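Local structure of taurocyamine kinase (Schistosoma mansoni, 4WOD) at residues 424-437 / 624-636. The protein catalyses the reversible, magnesium-dependent transfer of a phosphate group between ATP and the guanidino compound taurocyamine. The protein carries 4 engineered substitutions. Numbering follows the deposited sequence.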
ATOM      1  N   CYS A 424      11.166  17.676  -0.676  1.00 21.80           N
ATOM      2  CA  CYS A 424      12.602  17.396  -0.483  1.00 23.67           C
ATOM      3  C   CYS A 424      12.955  15.925  -0.739  1.00 19.72           C
ATOM      4  O   CYS A 424      12.126  15.041  -0.553  1.00 19.05           O
ATOM      5  CB  CYS A 424      13.048  17.799   0.931  1.00 19.80           C
ATOM      6  SG  CYS A 424      13.298  19.592   1.136  1.00 29.18           S
ATOM      7  N   PRO A 425      14.191  15.660  -1.181  1.00 18.49           N
ATOM      8  CA  PRO A 425      14.585  14.266  -1.387  1.00 17.71           C
ATOM      9  C   PRO A 425      14.971  13.595  -0.071  1.00 19.86           C
ATOM     10  O   PRO A 425      15.042  14.269   0.972  1.00 15.98           O
ATOM     11  CB  PRO A 425      15.804  14.380  -2.311  1.00 16.97           C
ATOM     12  CG  PRO A 425      16.413  15.689  -1.919  1.00 23.40           C
ATOM     13  CD  PRO A 425      15.249  16.601  -1.590  1.00 18.42           C
ATOM     14  N   ARG A 426      15.221  12.289  -0.138  1.00 19.27           N
ATOM     15  CA  ARG A 426      15.699  11.507   1.001  1.00 16.67           C
ATOM     16  C   ARG A 426      16.972  10.745   0.608  1.00 20.57           C
ATOM     17  O   ARG A 426      16.915   9.833  -0.203  1.00 21.59           O
ATOM     18  CB  ARG A 426      14.629  10.520   1.474  1.00 18.98           C
ATOM     19  CG  ARG A 426      13.276  11.146   1.815  1.00 19.24           C
ATOM     20  CD  ARG A 426      13.356  12.093   2.982  1.00 25.11           C
ATOM     21  NE  ARG A 426      12.030  12.350   3.557  1.00 23.97           N
ATOM     22  CZ  ARG A 426      11.195  13.299   3.150  1.00 23.30           C
ATOM     23  NH1 ARG A 426      11.536  14.110   2.158  1.00 21.32           N
ATOM     24  NH2 ARG A 426      10.008  13.435   3.745  1.00 26.02           N
ATOM     25  N   THR A 427      18.105  11.097   1.210  1.00 19.16           N
ATOM     26  CA  THR A 427      19.398  10.553   0.804  1.00 18.27           C
ATOM     27  C   THR A 427      19.617   9.102   1.302  1.00 17.42           C
ATOM     28  O   THR A 427      18.876   8.616   2.165  1.00 22.66           O
ATOM     29  CB  THR A 427      20.529  11.459   1.305  1.00 18.04           C
ATOM     30  OG1 THR A 427      20.491  11.510   2.739  1.00 16.72           O
ATOM     31  CG2 THR A 427      20.348  12.890   0.749  1.00 20.18           C
ATOM     32  N   GLY A 428      20.618   8.416   0.741  1.00 17.09           N
ATOM     33  CA  GLY A 428      20.857   7.009   1.049  1.00 16.16           C
ATOM     34  C   GLY A 428      21.974   6.757   2.059  1.00 16.39           C
ATOM     35  O   GLY A 428      22.024   5.706   2.684  1.00 18.04           O
ATOM     36  N   GLU A 429      22.869   7.719   2.204  1.00 16.69           N
ATOM     37  CA  GLU A 429      23.968   7.650   3.180  1.00 16.60           C
ATOM     38  C   GLU A 429      24.684   8.998   3.198  1.00 15.50           C
ATOM     39  O   GLU A 429      24.496   9.808   2.293  1.00 15.81           O
ATOM     40  CB  GLU A 429      24.951   6.522   2.839  1.00 16.92           C
ATOM     41  CG  GLU A 429      25.761   6.748   1.572  1.00 14.63           C
ATOM     42  CD  GLU A 429      26.900   5.752   1.462  1.00 20.31           C
ATOM     43  OE1 GLU A 429      27.579   5.526   2.488  1.00 21.19           O
ATOM     44  OE2 GLU A 429      27.099   5.164   0.374  1.00 16.97           O
ATOM     45  N   ALA A 430      25.525   9.223   4.201  1.00 12.72           N
ATOM     46  CA  ALA A 430      26.202  10.491   4.372  1.00 14.37           C
ATOM     47  C   ALA A 430      26.989  10.885   3.138  1.00 13.93           C
ATOM     48  O   ALA A 430      27.073  12.071   2.817  1.00 16.55           O
ATOM     49  CB  ALA A 430      27.136  10.444   5.590  1.00 14.26           C
ATOM     50  N   GLU A 431      27.564   9.893   2.460  1.00 18.37           N
ATOM     51  CA  GLU A 431      28.439  10.154   1.315  1.00 18.69           C
ATOM     52  C   GLU A 431      27.674  10.819   0.161  1.00 15.44           C
ATOM     53  O   GLU A 431      28.261  11.451  -0.723  1.00 19.05           O
ATOM     54  CB  GLU A 431      29.098   8.856   0.840  1.00 17.25           C
ATOM     55  CG  GLU A 431      30.183   9.071  -0.217  1.00 22.64           C
ATOM     56  CD  GLU A 431      30.746   7.767  -0.746  1.00 30.05           C
ATOM     57  OE1 GLU A 431      31.129   6.915   0.080  1.00 30.77           O
ATOM     58  OE2 GLU A 431      30.797   7.587  -1.985  1.00 31.99           O
ATOM     59  N   CYS A 432      26.359  10.674   0.181  1.00 13.42           N
ATOM     60  CA  CYS A 432      25.511  11.314  -0.814  1.00 16.96           C
ATOM     61  C   CYS A 432      25.788  12.818  -0.902  1.00 14.23           C
ATOM     62  O   CYS A 432      25.742  13.402  -1.996  1.00 16.43           O
ATOM     63  CB  CYS A 432      24.034  11.046  -0.491  1.00 12.41           C
ATOM     64  SG  CYS A 432      23.489   9.379  -0.924  1.00 23.29           S
ATOM     65  N   TYR A 433      26.116  13.434   0.240  1.00 14.09           N
ATOM     66  CA  TYR A 433      26.316  14.873   0.283  1.00 15.96           C
ATOM     67  C   TYR A 433      27.661  15.337  -0.289  1.00 12.45           C
ATOM     68  O   TYR A 433      27.919  16.531  -0.370  1.00 19.08           O
ATOM     69  CB  TYR A 433      26.169  15.389   1.718  1.00 11.21           C
ATOM     70  CG  TYR A 433      24.740  15.296   2.212  1.00 11.71           C
ATOM     71  CD1 TYR A 433      23.811  16.292   1.907  1.00 13.72           C
ATOM     72  CD2 TYR A 433      24.311  14.204   2.954  1.00 16.34           C
ATOM     73  CE1 TYR A 433      22.492  16.223   2.365  1.00 16.28           C
ATOM     74  CE2 TYR A 433      22.982  14.108   3.397  1.00 13.87           C
ATOM     75  CZ  TYR A 433      22.085  15.119   3.105  1.00 16.26           C
ATOM     76  OH  TYR A 433      20.766  15.024   3.556  1.00 15.26           O
ATOM     77  N   SER A 434      28.517  14.413  -0.668  1.00 17.04           N
ATOM     78  CA  SER A 434      29.684  14.810  -1.440  1.00 17.08           C
ATOM     79  C   SER A 434      29.582  14.228  -2.853  1.00 16.68           C
ATOM     80  O   SER A 434      29.836  14.936  -3.820  1.00 19.24           O
ATOM     81  CB  SER A 434      30.984  14.383  -0.743  1.00 20.23           C
ATOM     82  OG  SER A 434      31.127  12.976  -0.736  1.00 29.35           O
ATOM     83  N   THR A 435      29.216  12.949  -2.973  1.00 16.55           N
ATOM     84  CA  THR A 435      29.105  12.302  -4.292  1.00 18.40           C
ATOM     85  C   THR A 435      28.130  13.037  -5.227  1.00 18.97           C
ATOM     86  O   THR A 435      28.378  13.170  -6.447  1.00 16.82           O
ATOM     87  CB  THR A 435      28.655  10.839  -4.153  1.00 16.82           C
ATOM     88  OG1 THR A 435      29.529  10.156  -3.248  1.00 23.74           O
ATOM     89  CG2 THR A 435      28.651  10.122  -5.518  1.00 20.50           C
ATOM     90  N   PHE A 436      27.032  13.533  -4.658  1.00 15.90           N
ATOM     91  CA  PHE A 436      26.032  14.262  -5.452  1.00 19.93           C
ATOM     92  C   PHE A 436      25.922  15.737  -5.068  1.00 15.94           C
ATOM     93  O   PHE A 436      24.821  16.302  -5.078  1.00 16.26           O
ATOM     94  CB  PHE A 436      24.656  13.601  -5.316  1.00 13.02           C
ATOM     95  CG  PHE A 436      24.644  12.148  -5.700  1.00 15.52           C
ATOM     96  CD1 PHE A 436      24.866  11.768  -7.002  1.00 18.69           C
ATOM     97  CD2 PHE A 436      24.438  11.161  -4.749  1.00 16.91           C
ATOM     98  CE1 PHE A 436      24.869  10.434  -7.362  1.00 18.85           C
ATOM     99  CE2 PHE A 436      24.425   9.836  -5.099  1.00 16.22           C
ATOM    100  CZ  PHE A 436      24.647   9.465  -6.407  1.00 20.75           C
ATOM    101  N   ILE A 437      27.054  16.342  -4.719  1.00 14.91           N
ATOM    102  CA  ILE A 437      27.089  17.719  -4.232  1.00 18.79           C
ATOM    103  C   ILE A 437      26.456  18.709  -5.234  1.00 18.51           C
ATOM    104  O   ILE A 437      25.818  19.679  -4.827  1.00 15.39           O
ATOM    105  CB  ILE A 437      28.551  18.146  -3.891  1.00 17.15           C
ATOM    106  CG1 ILE A 437      28.588  19.527  -3.232  1.00 21.06           C
ATOM    107  CG2 ILE A 437      29.452  18.128  -5.138  1.00 18.54           C
ATOM    108  CD1 ILE A 437      29.899  19.781  -2.440  1.00 18.19           C
ATOM    109  N   LYS A 624      30.803  21.092   5.823  1.00 20.71           N
ATOM    110  CA  LYS A 624      29.855  21.894   5.054  1.00 18.53           C
ATOM    111  C   LYS A 624      28.512  22.084   5.795  1.00 24.77           C
ATOM    112  O   LYS A 624      28.057  23.217   5.996  1.00 27.75           O
ATOM    113  CB  LYS A 624      29.584  21.240   3.683  1.00 22.48           C
ATOM    114  CG  LYS A 624      30.837  20.911   2.840  1.00 24.56           C
ATOM    115  CD  LYS A 624      30.485  20.394   1.425  1.00 21.65           C
ATOM    116  CE  LYS A 624      29.970  18.959   1.426  1.00 26.91           C
ATOM    117  NZ  LYS A 624      31.004  17.911   1.703  1.00 27.70           N
ATOM    118  N   TYR A 625      27.888  20.979   6.210  1.00 20.81           N
ATOM    119  CA  TYR A 625      26.475  21.029   6.630  1.00 18.05           C
ATOM    120  C   TYR A 625      26.185  20.734   8.108  1.00 21.17           C
ATOM    121  O   TYR A 625      25.017  20.699   8.494  1.00 18.97           O
ATOM    122  CB  TYR A 625      25.646  20.056   5.773  1.00 18.04           C
ATOM    123  CG  TYR A 625      25.856  20.237   4.285  1.00 20.37           C
ATOM    124  CD1 TYR A 625      25.700  21.488   3.691  1.00 17.64           C
ATOM    125  CD2 TYR A 625      26.241  19.164   3.483  1.00 17.44           C
ATOM    126  CE1 TYR A 625      25.908  21.663   2.329  1.00 16.15           C
ATOM    127  CE2 TYR A 625      26.445  19.328   2.126  1.00 16.50           C
ATOM    128  CZ  TYR A 625      26.286  20.576   1.556  1.00 17.36           C
ATOM    129  OH  TYR A 625      26.498  20.728   0.203  1.00 18.83           O
ATOM    130  N   GLY A 626      27.199  20.505   8.938  1.00 21.09           N
ATOM    131  CA  GLY A 626      26.906  20.168  10.335  1.00 18.88           C
ATOM    132  C   GLY A 626      26.440  18.722  10.462  1.00 16.59           C
ATOM    133  O   GLY A 626      26.950  17.860   9.751  1.00 13.90           O
ATOM    134  N   TYR A 627      25.485  18.435  11.354  1.00 17.69           N
ATOM    135  CA  TYR A 627      25.027  17.056  11.488  1.00 15.96           C
ATOM    136  C   TYR A 627      24.312  16.601  10.214  1.00 16.27           C
ATOM    137  O   TYR A 627      23.481  17.315   9.637  1.00 18.40           O
ATOM    138  CB  TYR A 627      24.145  16.860  12.743  1.00 13.32           C
ATOM    139  CG  TYR A 627      25.007  16.856  13.997  1.00 14.05           C
ATOM    140  CD1 TYR A 627      25.852  15.791  14.267  1.00 14.60           C
ATOM    141  CD2 TYR A 627      25.019  17.941  14.862  1.00 16.91           C
ATOM    142  CE1 TYR A 627      26.664  15.785  15.388  1.00 16.68           C
ATOM    143  CE2 TYR A 627      25.830  17.959  15.985  1.00 17.56           C
ATOM    144  CZ  TYR A 627      26.651  16.878  16.241  1.00 18.26           C
ATOM    145  OH  TYR A 627      27.467  16.889  17.348  1.00 22.28           O
ATOM    146  N   ILE A 628      24.702  15.424   9.754  1.00 12.39           N
ATOM    147  CA  ILE A 628      24.126  14.826   8.551  1.00 14.37           C
ATOM    148  C   ILE A 628      22.883  14.021   8.890  1.00 16.09           C
ATOM    149  O   ILE A 628      22.864  13.284   9.881  1.00 14.87           O
ATOM    150  CB  ILE A 628      25.161  13.929   7.849  1.00 15.80           C
ATOM    151  CG1 ILE A 628      26.290  14.807   7.312  1.00 19.77           C
ATOM    152  CG2 ILE A 628      24.504  13.083   6.725  1.00 16.54           C
ATOM    153  CD1 ILE A 628      27.571  14.049   7.118  1.00 28.64           C
ATOM    154  N   THR A 629      21.841  14.195   8.083  1.00 15.71           N
ATOM    155  CA  THR A 629      20.569  13.511   8.255  1.00 16.73           C
ATOM    156  C   THR A 629      20.080  13.024   6.892  1.00 21.36           C
ATOM    157  O   THR A 629      20.545  13.481   5.835  1.00 18.43           O
ATOM    158  CB  THR A 629      19.483  14.426   8.908  1.00 20.44           C
ATOM    159  OG1 THR A 629      19.226  15.563   8.076  1.00 16.62           O
ATOM    160  CG2 THR A 629      19.939  14.930  10.280  1.00 19.98           C
ATOM    161  N   CYS A 630      19.144  12.089   6.924  1.00 19.30           N
ATOM    162  CA  CYS A 630      18.553  11.559   5.705  1.00 20.26           C
ATOM    163  C   CYS A 630      17.933  12.653   4.822  1.00 16.95           C
ATOM    164  O   CYS A 630      18.261  12.754   3.639  1.00 18.51           O
ATOM    165  CB  CYS A 630      17.517  10.501   6.070  1.00 19.07           C
ATOM    166  SG  CYS A 630      16.655   9.802   4.687  1.00 21.95           S
ATOM    167  N   CYS A 631      17.026  13.450   5.376  1.00 17.19           N
ATOM    168  CA  CYS A 631      16.464  14.567   4.628  1.00 18.05           C
ATOM    169  C   CYS A 631      17.361  15.804   4.748  1.00 19.39           C
ATOM    170  O   CYS A 631      17.803  16.156   5.844  1.00 19.80           O
ATOM    171  CB  CYS A 631      15.040  14.886   5.113  1.00 23.19           C
ATOM    172  SG  CYS A 631      14.126  16.021   4.044  1.00 23.55           S
ATOM    173  N   PRO A 632      17.647  16.460   3.616  1.00 15.35           N
ATOM    174  CA  PRO A 632      18.478  17.667   3.627  1.00 14.82           C
ATOM    175  C   PRO A 632      17.809  18.819   4.384  1.00 15.98           C
ATOM    176  O   PRO A 632      18.467  19.774   4.732  1.00 17.22           O
ATOM    177  CB  PRO A 632      18.642  18.003   2.141  1.00 18.93           C
ATOM    178  CG  PRO A 632      18.331  16.748   1.417  1.00 20.75           C
ATOM    179  CD  PRO A 632      17.314  16.029   2.248  1.00 19.17           C
ATOM    180  N   SER A 633      16.509  18.724   4.630  1.00 13.30           N
ATOM    181  CA  SER A 633      15.806  19.761   5.365  1.00 17.69           C
ATOM    182  C   SER A 633      16.246  19.811   6.831  1.00 23.13           C
ATOM    183  O   SER A 633      16.055  20.834   7.512  1.00 20.07           O
ATOM    184  CB  SER A 633      14.296  19.525   5.294  1.00 21.21           C
ATOM    185  OG  SER A 633      13.930  18.388   6.059  1.00 27.75           O
ATOM    186  N   ASN A 634      16.821  18.710   7.319  1.00 18.73           N
ATOM    187  CA  ASN A 634      17.140  18.608   8.740  1.00 19.53           C
ATOM    188  C   ASN A 634      18.615  18.547   9.125  1.00 18.77           C
ATOM    189  O   ASN A 634      18.969  17.990  10.166  1.00 20.60           O
ATOM    190  CB  ASN A 634      16.422  17.412   9.332  1.00 20.13           C
ATOM    191  CG  ASN A 634      15.363  17.831  10.316  1.00 26.98           C
ATOM    192  OD1 ASN A 634      15.673  18.221  11.439  1.00 27.20           O
ATOM    193  ND2 ASN A 634      14.096  17.796   9.887  1.00 34.20           N
ATOM    194  N   LEU A 635      19.463  19.136   8.289  1.00 14.04           N
ATOM    195  CA  LEU A 635      20.884  19.338   8.569  1.00 14.43           C
ATOM    196  C   LEU A 635      21.250  20.453   9.565  1.00 17.67           C
ATOM    197  O   LEU A 635      20.390  21.148  10.096  1.00 17.90           O
ATOM    198  CB  LEU A 635      21.604  19.653   7.253  1.00 15.86           C
ATOM    199  CG  LEU A 635      21.407  18.678   6.109  1.00 17.04           C
ATOM    200  CD1 LEU A 635      21.910  19.340   4.801  1.00 14.88           C
ATOM    201  CD2 LEU A 635      22.150  17.374   6.380  1.00 16.11           C
ATOM    202  N   GLY A 636      22.552  20.623   9.786  1.00 17.17           N
ATOM    203  CA  GLY A 636      23.059  21.659  10.673  1.00 17.37           C
ATOM    204  C   GLY A 636      22.942  21.223  12.120  1.00 17.78           C
ATOM    205  O   GLY A 636      23.688  20.364  12.578  1.00 17.49           O
TER
HETATM  206  O   HOH W   1      25.642  18.158  -0.978  1.00 21.26           O
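Y433, driven into the loop that carries C631, is the main element of a largely buried interdomain contact: segment 424-437, in the N-terminal domain of the second phosphagen kinase repeat, packs against segment 624-636 of the catalytic domain, burying 718 Å² in all. I628, L635 and Y625 all approach the Y433 ring obliquely from the same side of its plane. I628 CG2 lies 3.8 Å from Y433 CE2, L635 CD2 is 4.0 Å from Y433 CZ, and P632 CB sits at the ring edge. With CG turned anti to the carbonyl carbon (chi1 -69°), the ring carries its hydroxyl to the catalytic-domain backbone, where Y433 OH donates to T629 O at 2.8 Å, somewhat tilted from the carbonyl plane. Nearer the backbone the plane of the Y625 ring stands at 61° to that of Y433, and one water donates to both Y433 O and Y625 OH; D441 also bonds that hydroxyl.

The next carbonyl is gripped twice by one residue. T427 N donates to C630 O at 2.9 Å, nearly straight at 167° but from above the carbonyl plane, whereas T427 OG1 reaches the same oxygen in plane, on a lone pair, at 2.7 Å. C631, the predicted active-site cysteine, is bordered by C424 and R426: its SG lies 3.7 Å from C424 CB and over one face of the R426 guanidinium. Behind it, T629 OG1 and N634 N bind C631 O from opposite faces.

Three hydrogen bonds from T427 and Y433 to consecutive backbone oxygens, T629 O and C630 O, thus hold the chain just ahead of the cysteine, consistent with the position of its loop being tied to that of the N-terminal domain.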